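Local coordinates for DNA-damage inducible protein DDI1-like protein (PDB 5YQ8), which probably acts as an aspartic endopeptidase of the DDI1 family, this chain being its retroviral protease-like domain, at residues 38-43 with 65-70. Numbering follows the deposited sequence.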
loop_
_atom_site.group_PDB
_atom_site.type_symbol
_atom_site.label_atom_id
_atom_site.label_comp_id
_atom_site.label_asym_id
_atom_site.label_seq_id
_atom_site.Cartn_x
_atom_site.Cartn_y
_atom_site.Cartn_z
ATOM N N CYS A 38 -11.797 -19.143 -10.518
ATOM C CA CYS A 38 -10.951 -20.056 -9.792
ATOM C C CYS A 38 -11.766 -21.164 -9.100
ATOM O O CYS A 38 -11.210 -22.006 -8.401
ATOM C CB CYS A 38 -10.127 -19.249 -8.734
ATOM S SG CYS A 38 -8.878 -18.147 -9.488
ATOM N N GLY A 39 -13.081 -21.162 -9.271
ATOM C CA GLY A 39 -13.921 -22.203 -8.705
ATOM C C GLY A 39 -14.048 -22.134 -7.173
ATOM O O GLY A 39 -14.100 -23.155 -6.541
ATOM N N LEU A 40 -14.125 -20.933 -6.606
ATOM C CA LEU A 40 -14.081 -20.684 -5.171
ATOM C C LEU A 40 -15.401 -20.243 -4.560
ATOM O O LEU A 40 -15.455 -19.917 -3.373
ATOM C CB LEU A 40 -13.050 -19.575 -4.890
ATOM C CG LEU A 40 -11.631 -19.779 -5.368
ATOM C CD1 LEU A 40 -10.803 -18.581 -4.997
ATOM C CD2 LEU A 40 -11.075 -21.050 -4.725
ATOM N N MET A 41 -16.484 -20.253 -5.322
ATOM C CA MET A 41 -17.788 -19.843 -4.780
ATOM C C MET A 41 -18.312 -20.791 -3.750
ATOM O O MET A 41 -18.933 -20.359 -2.764
ATOM C CB MET A 41 -18.804 -19.723 -5.890
ATOM C CG MET A 41 -18.463 -18.609 -6.862
ATOM S SD MET A 41 -18.788 -17.056 -6.099
ATOM C CE MET A 41 -17.205 -16.473 -5.578
ATOM N N ARG A 42 -18.065 -22.089 -3.952
ATOM C CA ARG A 42 -18.495 -23.087 -2.992
ATOM C C ARG A 42 -17.827 -22.869 -1.600
ATOM O O ARG A 42 -18.354 -23.283 -0.576
ATOM C CB ARG A 42 -18.175 -24.467 -3.535
ATOM C CG ARG A 42 -18.887 -25.559 -2.792
ATOM C CD ARG A 42 -18.044 -26.292 -1.788
ATOM N NE ARG A 42 -16.776 -26.809 -2.290
ATOM C CZ ARG A 42 -15.845 -27.302 -1.477
ATOM N NH1 ARG A 42 -16.061 -27.313 -0.147
ATOM N NH2 ARG A 42 -14.683 -27.774 -1.978
ATOM N N LEU A 43 -16.640 -22.282 -1.609
ATOM C CA LEU A 43 -15.891 -21.952 -0.394
ATOM C C LEU A 43 -16.306 -20.630 0.248
ATOM O O LEU A 43 -15.877 -20.349 1.367
ATOM C CB LEU A 43 -14.388 -21.916 -0.725
ATOM C CG LEU A 43 -13.700 -23.246 -1.045
ATOM C CD1 LEU A 43 -12.204 -23.040 -1.235
ATOM C CD2 LEU A 43 -13.944 -24.216 0.108
ATOM N N HIS A 65 -12.156 -18.265 3.937
ATOM C CA HIS A 65 -11.334 -18.319 5.184
ATOM C C HIS A 65 -9.982 -18.959 4.960
ATOM O O HIS A 65 -9.040 -18.708 5.678
ATOM C CB HIS A 65 -12.090 -19.034 6.314
ATOM C CG HIS A 65 -13.405 -18.414 6.615
ATOM N ND1 HIS A 65 -13.540 -17.095 6.957
ATOM C CD2 HIS A 65 -14.651 -18.931 6.601
ATOM C CE1 HIS A 65 -14.818 -16.836 7.195
ATOM N NE2 HIS A 65 -15.515 -17.932 6.965
ATOM N N MET A 66 -9.911 -19.799 3.944
ATOM C CA MET A 66 -8.677 -20.481 3.555
ATOM C C MET A 66 -8.842 -21.030 2.167
ATOM O O MET A 66 -9.770 -21.765 1.912
ATOM C CB MET A 66 -8.283 -21.617 4.495
ATOM C CG MET A 66 -6.916 -22.209 4.166
ATOM S SD MET A 66 -7.086 -23.516 2.995
ATOM C CE MET A 66 -5.461 -24.135 2.877
ATOM N N THR A 67 -7.984 -20.560 1.263
ATOM C CA THR A 67 -7.799 -21.138 -0.034
ATOM C C THR A 67 -6.306 -21.190 -0.307
ATOM O O THR A 67 -5.584 -20.222 -0.059
ATOM C CB THR A 67 -8.514 -20.334 -1.145
ATOM O OG1 THR A 67 -8.293 -20.946 -2.444
ATOM C CG2 THR A 67 -8.059 -18.915 -1.201
ATOM N N PRO A 68 -5.851 -22.280 -0.863
ATOM C CA PRO A 68 -4.440 -22.289 -1.289
ATOM C C PRO A 68 -4.122 -21.410 -2.520
ATOM O O PRO A 68 -4.826 -21.412 -3.504
ATOM C CB PRO A 68 -4.158 -23.774 -1.567
ATOM C CG PRO A 68 -5.365 -24.490 -1.027
ATOM C CD PRO A 68 -6.504 -23.560 -1.142
ATOM N N VAL A 69 -3.083 -20.619 -2.385
ATOM C CA VAL A 69 -2.558 -19.752 -3.431
ATOM C C VAL A 69 -1.072 -20.006 -3.612
ATOM O O VAL A 69 -0.288 -19.923 -2.663
ATOM C CB VAL A 69 -2.775 -18.314 -3.008
ATOM C CG1 VAL A 69 -2.386 -17.373 -4.106
ATOM C CG2 VAL A 69 -4.221 -18.055 -2.672
ATOM N N ASN A 70 -0.680 -20.300 -4.849
ATOM C CA ASN A 70 0.676 -20.676 -5.167
ATOM C C ASN A 70 1.452 -19.426 -5.485
ATOM O O ASN A 70 1.486 -18.918 -6.632
ATOM C CB ASN A 70 0.726 -21.689 -6.315
ATOM C CG ASN A 70 2.144 -22.016 -6.734
ATOM O OD1 ASN A 70 2.800 -21.191 -7.409
ATOM N ND2 ASN A 70 2.684 -23.153 -6.240
#
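L40 meets T67 through one methyl branch: CD2 of L40 stands 3.6 Å from OG1 of T67, and the two side chains run at roughly a right angle to each other. Both side chains leave the backbone toward the opposite segment and meet although the CA atoms of L40 and T67 are 8.1 Å apart. The hydroxyl of T67 faces the leucine because OG1 lies opposite the backbone N (chi1 180°), leaving CG2 between N and the carbonyl carbon. On the leucine, CG is set anti to the carbonyl carbon (chi1 -57°), carrying the isobutyl group out toward the strand.

L43 makes the second, looser approach. Its CD1 comes within 4.2 Å of the backbone O of M66, so this leucine meets main chain, whereas the side chain of M66 starts away from the loop. Between the two leucines the chain turns, with a weak bond of 3.2 Å from L43 N to L40 O.

The contact lays the exit of helix 32-37, ended by a Schellman motif at G39, against strand 62-71, which pairs with strand 74-83 in the mixed sheet of this retropepsin-like domain. L40 also packs on A35 of that helix, and T67 also touches F80 of the adjoining strand 74-83 and I12 of strand 7-12. With 136 Å² buried in total and only methyl-to-oxygen approaches across it, the junction is a small van der Waals contact, with no directional polar bond between the two segments.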